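Local coordinates for protein 2-oxoadipate dioxygenase/decarboxylase, chloroplastic/amyloplastic (Oryza sativa, PDB 6W1K) that catalyses the iron(II)-dependent decarboxylation and hydroxylation of 2-oxoadipate with O2, giving D-2-hydroxyglutarate and CO2 in plastid lysine catabolism, at residues 42-47 against 264-269; 121-126 against 301-306; 208-213 against 240-245. All coordinates share one frame; numbering follows the deposited sequence.

Overall arrangement
From the N terminus, the chain passes first through 42-47 on helix 38-51, and interaction 1 closes a long loop when strand 258-271 brings 264-269 against it. Within that loop, 121-126 opens interaction 2, which closes only after interaction 1 is complete, at 301-306, so the two cross. Interaction 3, 208-213 against 240-245, is a short closure nested inside both. Interactions 1 and 3 lay helices 38-51 and 210-219 on the neighbouring antiparallel strands 258-271 and 239-243 of the mixed sheet. Interaction 2 joins strand 121-127 to the end of helix 296-302 across the substrate. All three include residues that touch 2-oxoadipate, and Glu267 in interaction 1 also binds the metal.

Interaction 1 (42-47 against 264-269); sequences TILELV and SYIEFA. With NI (nickel (II) ion), chain E; OOG (2-oxoadipic acid), chain F.
Ile43 and Leu44 of helix 38-51 rest on Ile266 and Phe268, which point to the helix side of strand 258-271. Ile266 is the hub. Its CG1 branch runs anti to the backbone N (chi1 -175°), which carries CD1 outward until it meets the fork of Leu44, 3.8 Å from Leu44 CG, with both leucine methyls close by. The other branch of Ile266 serves the second helix residue, its CG2 lying 4.0 Å from Ile43 CD1. Ile43 is shared in the same way: while its long arm reaches Ile266, its CG2 methyl comes obliquely on Phe268 CE1 at 4.0 Å, the two side chains crossing at about a right angle. The carbonyl O of Ile266 lies over the rim of one face of the phenylalanine ring.

Strand alternation sends Tyr265 and Glu267 to the opposite side, into the active site. Glu267 reaches out in an extended chain and binds the nickel ion through OE1 at 1.9 Å; nickel occupies the site of the catalytic iron(II), completed by His59, His195 and the substrate. Tyr265 OH donates a 2.8 Å hydrogen bond to O2 of 2-oxoadipate, which lies in the plane of the tyrosine ring. One strand thus has a greasy face for the helix and a polar face for metal and substrate.

The axes of 42-47 and 265-269 run 38° apart, 10.5 Å at their closest. Strand 258-271 is flanked by strand 195-199, whose Ile198 also meets Leu44, and by strand 239-243. Helix 210-219 completes the layer, with Val217 against Ile43 and Phe213 against both Val47 and Phe268.

Interaction 2 (121-126 against 301-306); sequences RIFISE and KIFEST. With OOG (2-oxoadipic acid), chain F.
The 2-oxoadipate pocket is walled on two sides by this contact, with Phe123 from strand 121-127 and Phe303 from the 3-10 segment 303-306. The rings meet where Phe123 CE1 lies 4.1 Å from Phe303 CZ. That atom comes in at the edge of the Phe123 ring, near its plane, whereas the approach seen from the Phe303 ring is oblique, so the pair is not a face-to-face stack. Each ring instead turns a face to the substrate chain. Phe123 has C4 of 2-oxoadipate 3.8 Å above its plane, toward the rim; a chi1 of -174° swings the ring off the strand into the pocket. Phe303 covers C3 in the same rim-shifted manner, and its CE1 comes within 3.2 Å of C1, the carboxylate carbon at the far end from the metal. Ile302, one residue earlier, adds its CG2 methyl beside C3 and its CD1 4.0 Å from O3.

Ser125 touches the edge of the Phe303 ring, its OG 3.8 Å from CE1 and near the ring plane, while the hydroxyl itself is hydrogen-bonded to Tyr182. On the 3-10 turn, Ser305 OG donates to Ile302 O over 2.9 Å, in the carbonyl plane and on a lone pair. The backbone N of Ser305 grips the same oxygen, a double hold that helps to hold the turn carrying Phe303.

Two aromatic faces and an aliphatic side chain thus line the methylene part of the substrate. Arg63, itself hydrogen-bonded to Thr306 OG1, holds the C1 carboxylate, and the keto-acid end is left to the metal. Such a wall probably suits the apolar methylene chain between the two polar ends.

Interaction 3 (208-213 against 240-245); sequences RSINKF and QQSSTV. With OOG (2-oxoadipic acid), chain F; SO4 (sulfate ion), chain H.
This is a helix-on-sheet contact, in which the first turn of helix 210-219 is laid on strand 239-243 through one inserted isoleucine. In Ile210 a chi1 of -168° sends CG1 away from the backbone N, and the extended arm drives CD1 to within 3.3 Å of Gln240 O, a tight methyl-to-carbonyl approach. The same methyl lies 3.9 Å from Ser242 OG, whose hydroxyl is bound by Asn214 one turn further along the helix. The CG2 branch turns instead to the Gln240 side chain, 3.8 Å from OE1. Swapping in an alanine here would probably open a gap between helix and strand, taking away the contact over the Gln240 carbonyl and beside Ser242 OG.

At the outer margin a water links the segments: it donates to Gln240 OE1 at 2.6 Å and accepts a weak bond from Asn211 ND2, while Gln240 NE2 is hydrogen-bonded to Gly237 O. Gln241 points the other way, its NE2 giving 2-oxoadipate O3 a short but bent, weak bond (2.7 Å, 127°) and also bonding Glu267 OE2. Isoleucine methyls thus rest against polar atoms that have bonds of their own, on a strand whose opposite face offers an amide to substrate and metal ligand alike.

Interaction 1 (42-47 against 264-269)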
loop_
_atom_site.group_PDB
_atom_site.type_symbol
_atom_site.label_atom_id
_atom_site.label_comp_id
_atom_site.label_asym_id
_atom_site.label_seq_id
_atom_site.Cartn_x
_atom_site.Cartn_y
_atom_site.Cartn_z
ATOM N N THR A 42 1.384 -16.678 0.067
ATOM C CA THR A 42 2.410 -17.690 -0.162
ATOM C C THR A 42 3.805 -17.104 -0.038
ATOM O O THR A 42 4.689 -17.711 0.571
ATOM C CB THR A 42 2.244 -18.327 -1.537
ATOM O OG1 THR A 42 1.016 -19.034 -1.563
ATOM C CG2 THR A 42 3.401 -19.313 -1.819
ATOM N N ILE A 43 4.027 -15.940 -0.650
ATOM C CA ILE A 43 5.343 -15.315 -0.605
ATOM C C ILE A 43 5.751 -15.019 0.834
ATOM O O ILE A 43 6.909 -15.217 1.206
ATOM C CB ILE A 43 5.358 -14.038 -1.467
ATOM C CG1 ILE A 43 5.388 -14.411 -2.942
ATOM C CG2 ILE A 43 6.608 -13.187 -1.184
ATOM C CD1 ILE A 43 5.199 -13.247 -3.904
ATOM N N LEU A 44 4.820 -14.517 1.658
ATOM C CA LEU A 44 5.146 -14.263 3.059
ATOM C C LEU A 44 5.514 -15.553 3.792
ATOM O O LEU A 44 6.420 -15.573 4.641
ATOM C CB LEU A 44 3.973 -13.557 3.735
ATOM C CG LEU A 44 3.781 -12.089 3.352
ATOM C CD1 LEU A 44 2.406 -11.615 3.769
ATOM C CD2 LEU A 44 4.871 -11.237 3.996
ATOM N N GLU A 45 4.848 -16.652 3.462
ATOM C CA GLU A 45 5.254 -17.926 4.045
ATOM C C GLU A 45 6.633 -18.344 3.539
ATOM O O GLU A 45 7.454 -18.862 4.309
ATOM C CB GLU A 45 4.208 -18.995 3.736
ATOM C CG GLU A 45 2.866 -18.729 4.424
ATOM C CD GLU A 45 1.732 -19.639 3.950
ATOM O OE1 GLU A 45 1.910 -20.341 2.927
ATOM O OE2 GLU A 45 0.657 -19.644 4.606
ATOM N N LEU A 46 6.903 -18.146 2.244
ATOM C CA LEU A 46 8.188 -18.577 1.695
ATOM C C LEU A 46 9.347 -17.789 2.302
ATOM O O LEU A 46 10.431 -18.337 2.548
ATOM C CB LEU A 46 8.190 -18.417 0.174
ATOM C CG LEU A 46 7.370 -19.429 -0.635
ATOM C CD1 LEU A 46 7.271 -18.972 -2.105
ATOM C CD2 LEU A 46 7.953 -20.835 -0.548
ATOM N N VAL A 47 9.151 -16.492 2.500
ATOM C CA VAL A 47 10.202 -15.669 3.081
ATOM C C VAL A 47 10.450 -16.069 4.529
ATOM O O VAL A 47 11.597 -16.128 4.987
ATOM C CB VAL A 47 9.819 -14.184 2.954
ATOM C CG1 VAL A 47 10.795 -13.332 3.760
ATOM C CG2 VAL A 47 9.777 -13.770 1.475
ATOM N N SER A 264 -5.302 -7.602 -4.845
ATOM C CA SER A 264 -4.158 -6.838 -4.362
ATOM C C SER A 264 -2.867 -7.549 -4.727
ATOM O O SER A 264 -2.854 -8.597 -5.373
ATOM C CB SER A 264 -4.277 -6.624 -2.860
ATOM O OG SER A 264 -5.444 -5.871 -2.583
ATOM N N TYR A 265 -1.757 -6.945 -4.320
ATOM C CA TYR A 265 -0.439 -7.446 -4.654
ATOM C C TYR A 265 0.442 -7.231 -3.442
ATOM O O TYR A 265 -0.025 -6.787 -2.388
ATOM C CB TYR A 265 0.131 -6.761 -5.894
ATOM C CG TYR A 265 0.378 -5.254 -5.787
ATOM C CD1 TYR A 265 -0.627 -4.352 -6.088
ATOM C CD2 TYR A 265 1.616 -4.743 -5.425
ATOM C CE1 TYR A 265 -0.430 -3.002 -6.028
ATOM C CE2 TYR A 265 1.822 -3.369 -5.356
ATOM C CZ TYR A 265 0.783 -2.509 -5.659
ATOM O OH TYR A 265 0.938 -1.145 -5.615
ATOM N N ILE A 266 1.713 -7.593 -3.562
ATOM C CA ILE A 266 2.666 -7.378 -2.482
ATOM C C ILE A 266 3.911 -6.710 -3.055
ATOM O O ILE A 266 4.326 -7.000 -4.183
ATOM C CB ILE A 266 3.003 -8.700 -1.743
ATOM C CG1 ILE A 266 3.913 -8.413 -0.539
ATOM C CG2 ILE A 266 3.659 -9.744 -2.663
ATOM C CD1 ILE A 266 4.039 -9.581 0.495
ATOM N N GLU A 267 4.493 -5.797 -2.284
ATOM C CA GLU A 267 5.666 -5.048 -2.702
ATOM C C GLU A 267 6.847 -5.414 -1.804
ATOM O O GLU A 267 6.686 -5.960 -0.700
ATOM C CB GLU A 267 5.355 -3.541 -2.683
ATOM C CG GLU A 267 6.494 -2.649 -3.083
ATOM C CD GLU A 267 6.280 -1.204 -2.642
ATOM O OE1 GLU A 267 5.157 -0.701 -2.812
ATOM O OE2 GLU A 267 7.228 -0.566 -2.119
ATOM N N PHE A 268 8.049 -5.197 -2.349
ATOM C CA PHE A 268 9.321 -5.384 -1.654
ATOM C C PHE A 268 10.160 -4.126 -1.840
ATOM O O PHE A 268 10.254 -3.590 -2.951
ATOM C CB PHE A 268 10.042 -6.625 -2.184
ATOM C CG PHE A 268 9.101 -7.688 -2.679
ATOM C CD1 PHE A 268 8.343 -8.441 -1.789
ATOM C CD2 PHE A 268 8.986 -7.940 -4.041
ATOM C CE1 PHE A 268 7.477 -9.432 -2.254
ATOM C CE2 PHE A 268 8.130 -8.918 -4.515
ATOM C CZ PHE A 268 7.365 -9.660 -3.627
ATOM N N ALA A 269 10.728 -3.628 -0.751
ATOM C CA ALA A 269 11.415 -2.350 -0.801
ATOM C C ALA A 269 12.713 -2.408 -0.024
ATOM O O ALA A 269 12.789 -2.997 1.063
ATOM C CB ALA A 269 10.528 -1.219 -0.266
HETATM NI NI NI E . 3.996 0.601 -2.048
HETATM C C2 OOG F . 0.161 2.556 -4.376
HETATM C C3 OOG F . 1.375 2.521 -5.307
HETATM C C4 OOG F . 2.473 3.450 -4.779
HETATM C C6 OOG F . 4.773 3.018 -3.539
HETATM O O4 OOG F . 5.304 4.027 -4.068
HETATM O O3 OOG F . 5.483 2.196 -2.920
HETATM C C5 OOG F . 3.270 2.794 -3.651
HETATM C C1 OOG F . -1.046 1.824 -4.980
HETATM O O1 OOG F . -2.132 2.019 -4.555
HETATM O O2 OOG F . -0.899 0.915 -6.029
HETATM O O5 OOG F . 2.731 2.109 -2.856
#

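Interaction 2 (121-126 against 301-306)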
loop_
_atom_site.group_PDB
_atom_site.type_symbol
_atom_site.label_atom_id
_atom_site.label_comp_id
_atom_site.label_asym_id
_atom_site.label_seq_id
_atom_site.Cartn_x
_atom_site.Cartn_y
_atom_site.Cartn_z
ATOM N N ARG A 121 4.650 2.529 7.772
ATOM C CA ARG A 121 4.196 3.756 7.141
ATOM C C ARG A 121 2.877 3.471 6.437
ATOM O O ARG A 121 2.523 2.320 6.170
ATOM C CB ARG A 121 5.244 4.295 6.155
ATOM C CG ARG A 121 6.651 4.536 6.749
ATOM C CD ARG A 121 7.622 4.645 5.590
ATOM N NE ARG A 121 9.024 4.738 5.955
ATOM C CZ ARG A 121 9.799 3.707 6.266
ATOM N NH1 ARG A 121 9.302 2.467 6.265
ATOM N NH2 ARG A 121 11.061 3.917 6.569
ATOM N N ILE A 122 2.123 4.530 6.153
ATOM C CA ILE A 122 0.867 4.400 5.425
ATOM C C ILE A 122 0.909 5.303 4.198
ATOM O O ILE A 122 1.270 6.472 4.296
ATOM C CB ILE A 122 -0.364 4.743 6.301
ATOM C CG1 ILE A 122 -0.342 4.000 7.634
ATOM C CG2 ILE A 122 -1.630 4.416 5.516
ATOM C CD1 ILE A 122 -0.660 2.565 7.554
ATOM N N PHE A 123 0.544 4.750 3.040
ATOM C CA PHE A 123 0.497 5.464 1.764
ATOM C C PHE A 123 -0.966 5.430 1.320
ATOM O O PHE A 123 -1.531 4.344 1.178
ATOM C CB PHE A 123 1.421 4.783 0.736
ATOM C CG PHE A 123 1.557 5.516 -0.569
ATOM C CD1 PHE A 123 0.543 5.462 -1.534
ATOM C CD2 PHE A 123 2.710 6.240 -0.845
ATOM C CE1 PHE A 123 0.687 6.141 -2.758
ATOM C CE2 PHE A 123 2.860 6.923 -2.054
ATOM C CZ PHE A 123 1.848 6.881 -3.007
ATOM N N ILE A 124 -1.602 6.604 1.168
ATOM C CA ILE A 124 -3.023 6.673 0.832
ATOM C C ILE A 124 -3.162 7.562 -0.397
ATOM O O ILE A 124 -2.715 8.715 -0.386
ATOM C CB ILE A 124 -3.890 7.231 1.964
ATOM C CG1 ILE A 124 -3.631 6.462 3.267
ATOM C CG2 ILE A 124 -5.340 7.105 1.576
ATOM C CD1 ILE A 124 -4.317 7.039 4.498
ATOM N N SER A 125 -3.742 7.027 -1.440
ATOM C CA SER A 125 -3.947 7.791 -2.663
ATOM C C SER A 125 -5.447 8.009 -2.858
ATOM O O SER A 125 -6.288 7.345 -2.231
ATOM C CB SER A 125 -3.300 7.078 -3.844
ATOM O OG SER A 125 -3.853 5.804 -4.032
ATOM N N GLU A 126 -5.776 9.004 -3.679
ATOM C CA GLU A 126 -7.156 9.216 -4.087
ATOM C C GLU A 126 -7.223 9.571 -5.567
ATOM O O GLU A 126 -6.349 10.255 -6.093
ATOM C CB GLU A 126 -7.834 10.332 -3.273
ATOM C CG GLU A 126 -7.281 11.728 -3.492
ATOM C CD GLU A 126 -7.848 12.777 -2.518
ATOM O OE1 GLU A 126 -8.533 12.427 -1.525
ATOM O OE2 GLU A 126 -7.593 13.968 -2.751
ATOM N N LYS A 301 4.873 3.746 -11.451
ATOM C CA LYS A 301 4.912 2.465 -12.147
ATOM C C LYS A 301 4.393 1.325 -11.280
ATOM O O LYS A 301 3.856 0.340 -11.800
ATOM C CB LYS A 301 6.344 2.170 -12.606
ATOM C CG LYS A 301 6.968 3.249 -13.516
ATOM C CD LYS A 301 6.333 3.221 -14.930
ATOM C CE LYS A 301 6.829 4.383 -15.827
ATOM N NZ LYS A 301 5.752 5.385 -16.122
ATOM N N ILE A 302 4.501 1.458 -9.964
ATOM C CA ILE A 302 4.017 0.419 -9.063
ATOM C C ILE A 302 2.498 0.393 -9.052
ATOM O O ILE A 302 1.902 -0.675 -8.876
ATOM C CB ILE A 302 4.599 0.636 -7.650
ATOM C CG1 ILE A 302 6.115 0.445 -7.686
ATOM C CG2 ILE A 302 4.004 -0.334 -6.627
ATOM C CD1 ILE A 302 6.833 0.885 -6.415
ATOM N N PHE A 303 1.843 1.549 -9.287
ATOM C CA PHE A 303 0.383 1.570 -9.410
ATOM C C PHE A 303 -0.096 0.555 -10.447
ATOM O O PHE A 303 -1.230 0.071 -10.380
ATOM C CB PHE A 303 -0.141 2.961 -9.834
ATOM C CG PHE A 303 -0.317 3.937 -8.695
ATOM C CD1 PHE A 303 -1.224 3.683 -7.668
ATOM C CD2 PHE A 303 0.412 5.113 -8.662
ATOM C CE1 PHE A 303 -1.382 4.577 -6.622
ATOM C CE2 PHE A 303 0.270 6.014 -7.606
ATOM C CZ PHE A 303 -0.633 5.746 -6.588
ATOM N N GLU A 304 0.743 0.253 -11.427
ATOM C CA GLU A 304 0.340 -0.584 -12.537
ATOM C C GLU A 304 0.422 -2.075 -12.226
ATOM O O GLU A 304 0.087 -2.900 -13.094
ATOM C CB GLU A 304 1.182 -0.209 -13.760
ATOM C CG GLU A 304 0.894 1.231 -14.219
ATOM C CD GLU A 304 1.561 1.604 -15.524
ATOM O OE1 GLU A 304 1.642 0.730 -16.416
ATOM O OE2 GLU A 304 1.994 2.779 -15.648
ATOM N N SER A 305 0.789 -2.442 -11.002
ATOM C CA SER A 305 0.730 -3.841 -10.596
ATOM C C SER A 305 -0.675 -4.408 -10.711
ATOM O O SER A 305 -0.829 -5.624 -10.858
ATOM C CB SER A 305 1.232 -3.975 -9.167
ATOM O OG SER A 305 2.555 -3.463 -9.069
ATOM N N THR A 306 -1.696 -3.563 -10.672
ATOM C CA THR A 306 -3.063 -4.020 -10.794
ATOM C C THR A 306 -3.626 -3.815 -12.189
ATOM O O THR A 306 -4.798 -4.154 -12.415
ATOM C CB THR A 306 -3.974 -3.299 -9.782
ATOM O OG1 THR A 306 -3.751 -1.880 -9.843
ATOM C CG2 THR A 306 -3.755 -3.809 -8.360
HETATM C C2 OOG F . 0.161 2.556 -4.376
HETATM C C3 OOG F . 1.375 2.521 -5.307
HETATM C C4 OOG F . 2.473 3.450 -4.779
HETATM C C6 OOG F . 4.773 3.018 -3.539
HETATM O O4 OOG F . 5.304 4.027 -4.068
HETATM O O3 OOG F . 5.483 2.196 -2.920
HETATM C C5 OOG F . 3.270 2.794 -3.651
HETATM C C1 OOG F . -1.046 1.824 -4.980
HETATM O O1 OOG F . -2.132 2.019 -4.555
HETATM O O2 OOG F . -0.899 0.915 -6.029
HETATM O O5 OOG F . 2.731 2.109 -2.856
#

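Interaction 3 (208-213 against 240-245)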
loop_
_atom_site.group_PDB
_atom_site.type_symbol
_atom_site.label_atom_id
_atom_site.label_comp_id
_atom_site.label_asym_id
_atom_site.label_seq_id
_atom_site.Cartn_x
_atom_site.Cartn_y
_atom_site.Cartn_z
ATOM N N ARG A 208 18.060 -10.342 1.746
ATOM C CA ARG A 208 17.976 -8.959 2.203
ATOM C C ARG A 208 18.380 -7.968 1.113
ATOM O O ARG A 208 17.953 -6.810 1.154
ATOM C CB ARG A 208 18.857 -8.762 3.439
ATOM C CG ARG A 208 20.347 -8.727 3.157
ATOM C CD ARG A 208 21.097 -8.620 4.490
ATOM N NE ARG A 208 22.539 -8.518 4.311
ATOM C CZ ARG A 208 23.336 -9.550 4.074
ATOM N NH1 ARG A 208 22.837 -10.774 3.987
ATOM N NH2 ARG A 208 24.637 -9.357 3.917
ATOM N N SER A 209 19.200 -8.386 0.155
ATOM C CA SER A 209 19.447 -7.572 -1.025
ATOM C C SER A 209 18.297 -7.751 -2.012
ATOM O O SER A 209 17.926 -8.882 -2.343
ATOM C CB SER A 209 20.773 -7.955 -1.679
ATOM O OG SER A 209 20.874 -7.326 -2.945
ATOM N N ILE A 210 17.735 -6.636 -2.484
ATOM C CA ILE A 210 16.472 -6.730 -3.221
ATOM C C ILE A 210 16.668 -7.430 -4.564
ATOM O O ILE A 210 15.757 -8.108 -5.060
ATOM C CB ILE A 210 15.843 -5.332 -3.393
ATOM C CG1 ILE A 210 14.399 -5.479 -3.902
ATOM C CG2 ILE A 210 16.711 -4.470 -4.259
ATOM C CD1 ILE A 210 13.533 -4.260 -3.600
ATOM N N ASN A 211 17.847 -7.300 -5.170
ATOM C CA ASN A 211 18.095 -8.000 -6.427
ATOM C C ASN A 211 18.071 -9.508 -6.222
ATOM O O ASN A 211 17.496 -10.247 -7.035
ATOM C CB ASN A 211 19.423 -7.556 -7.030
ATOM C CG ASN A 211 19.301 -6.270 -7.833
ATOM O OD1 ASN A 211 18.332 -6.073 -8.572
ATOM N ND2 ASN A 211 20.287 -5.387 -7.693
ATOM N N LYS A 212 18.635 -9.962 -5.116
ATOM C CA LYS A 212 18.600 -11.381 -4.718
ATOM C C LYS A 212 17.156 -11.733 -4.368
ATOM O O LYS A 212 16.713 -12.798 -4.742
ATOM C CB LYS A 212 19.491 -11.641 -3.507
ATOM C CG LYS A 212 20.809 -12.325 -3.816
ATOM C CD LYS A 212 21.842 -11.387 -4.351
ATOM C CE LYS A 212 23.197 -12.043 -4.526
ATOM N NZ LYS A 212 23.836 -12.335 -3.223
ATOM N N PHE A 213 16.450 -10.847 -3.671
ATOM C CA PHE A 213 15.058 -11.092 -3.311
ATOM C C PHE A 213 14.198 -11.296 -4.558
ATOM O O PHE A 213 13.402 -12.234 -4.632
ATOM C CB PHE A 213 14.491 -9.935 -2.480
ATOM C CG PHE A 213 13.153 -10.248 -1.881
ATOM C CD1 PHE A 213 13.061 -10.694 -0.569
ATOM C CD2 PHE A 213 11.978 -10.140 -2.637
ATOM C CE1 PHE A 213 11.848 -11.015 -0.019
ATOM C CE2 PHE A 213 10.765 -10.483 -2.092
ATOM C CZ PHE A 213 10.695 -10.902 -0.767
ATOM N N GLN A 240 14.651 1.506 -3.621
ATOM C CA GLN A 240 14.536 0.514 -4.683
ATOM C C GLN A 240 13.353 -0.394 -4.378
ATOM O O GLN A 240 13.254 -0.959 -3.283
ATOM C CB GLN A 240 15.840 -0.283 -4.814
ATOM C CG GLN A 240 17.083 0.592 -4.736
ATOM C CD GLN A 240 18.354 -0.112 -5.212
ATOM O OE1 GLN A 240 18.366 -1.321 -5.448
ATOM N NE2 GLN A 240 19.436 0.652 -5.341
ATOM N N GLN A 241 12.447 -0.528 -5.342
ATOM C CA GLN A 241 11.165 -1.168 -5.070
ATOM C C GLN A 241 10.808 -2.123 -6.190
ATOM O O GLN A 241 11.115 -1.865 -7.357
ATOM C CB GLN A 241 10.074 -0.131 -4.904
ATOM C CG GLN A 241 10.258 0.802 -3.717
ATOM C CD GLN A 241 9.267 1.944 -3.751
ATOM O OE1 GLN A 241 9.543 3.025 -4.278
ATOM N NE2 GLN A 241 8.102 1.712 -3.172
ATOM N N SER A 242 10.205 -3.248 -5.813
ATOM C CA SER A 242 9.637 -4.206 -6.759
ATOM C C SER A 242 8.299 -4.676 -6.199
ATOM O O SER A 242 7.996 -4.475 -5.019
ATOM C CB SER A 242 10.588 -5.380 -7.006
ATOM O OG SER A 242 10.892 -6.032 -5.793
ATOM N N SER A 243 7.484 -5.295 -7.055
ATOM C CA SER A 243 6.128 -5.677 -6.672
ATOM C C SER A 243 5.674 -6.839 -7.546
ATOM O O SER A 243 6.107 -6.966 -8.689
ATOM C CB SER A 243 5.113 -4.538 -6.825
ATOM O OG SER A 243 4.933 -4.175 -8.173
ATOM N N THR A 244 4.798 -7.685 -6.997
ATOM C CA THR A 244 4.206 -8.746 -7.788
ATOM C C THR A 244 3.085 -8.173 -8.644
ATOM O O THR A 244 2.536 -7.100 -8.367
ATOM C CB THR A 244 3.641 -9.865 -6.911
ATOM O OG1 THR A 244 2.721 -9.315 -5.964
ATOM C CG2 THR A 244 4.739 -10.629 -6.192
ATOM N N VAL A 245 2.766 -8.901 -9.710
ATOM C CA VAL A 245 1.509 -8.698 -10.413
ATOM C C VAL A 245 0.364 -9.118 -9.505
ATOM O O VAL A 245 0.399 -10.192 -8.888
ATOM C CB VAL A 245 1.512 -9.492 -11.727
ATOM C CG1 VAL A 245 0.186 -9.323 -12.466
ATOM C CG2 VAL A 245 2.689 -9.043 -12.596
HETATM C C2 OOG F . 0.161 2.556 -4.376
HETATM C C3 OOG F . 1.375 2.521 -5.307
HETATM C C4 OOG F . 2.473 3.450 -4.779
HETATM C C6 OOG F . 4.773 3.018 -3.539
HETATM O O4 OOG F . 5.304 4.027 -4.068
HETATM O O3 OOG F . 5.483 2.196 -2.920
HETATM C C5 OOG F . 3.270 2.794 -3.651
HETATM C C1 OOG F . -1.046 1.824 -4.980
HETATM O O1 OOG F . -2.132 2.019 -4.555
HETATM O O2 OOG F . -0.899 0.915 -6.029
HETATM O O5 OOG F . 2.731 2.109 -2.856
HETATM S S SO4 H . 25.446 -13.332 2.989
HETATM O O1 SO4 H . 26.213 -12.312 3.705
HETATM O O2 SO4 H . 24.435 -13.898 3.880
HETATM O O3 SO4 H . 24.805 -12.731 1.819
HETATM O O4 SO4 H . 26.354 -14.396 2.563
HETATM O O HOH W 1 20.159 -2.267 -7.134
#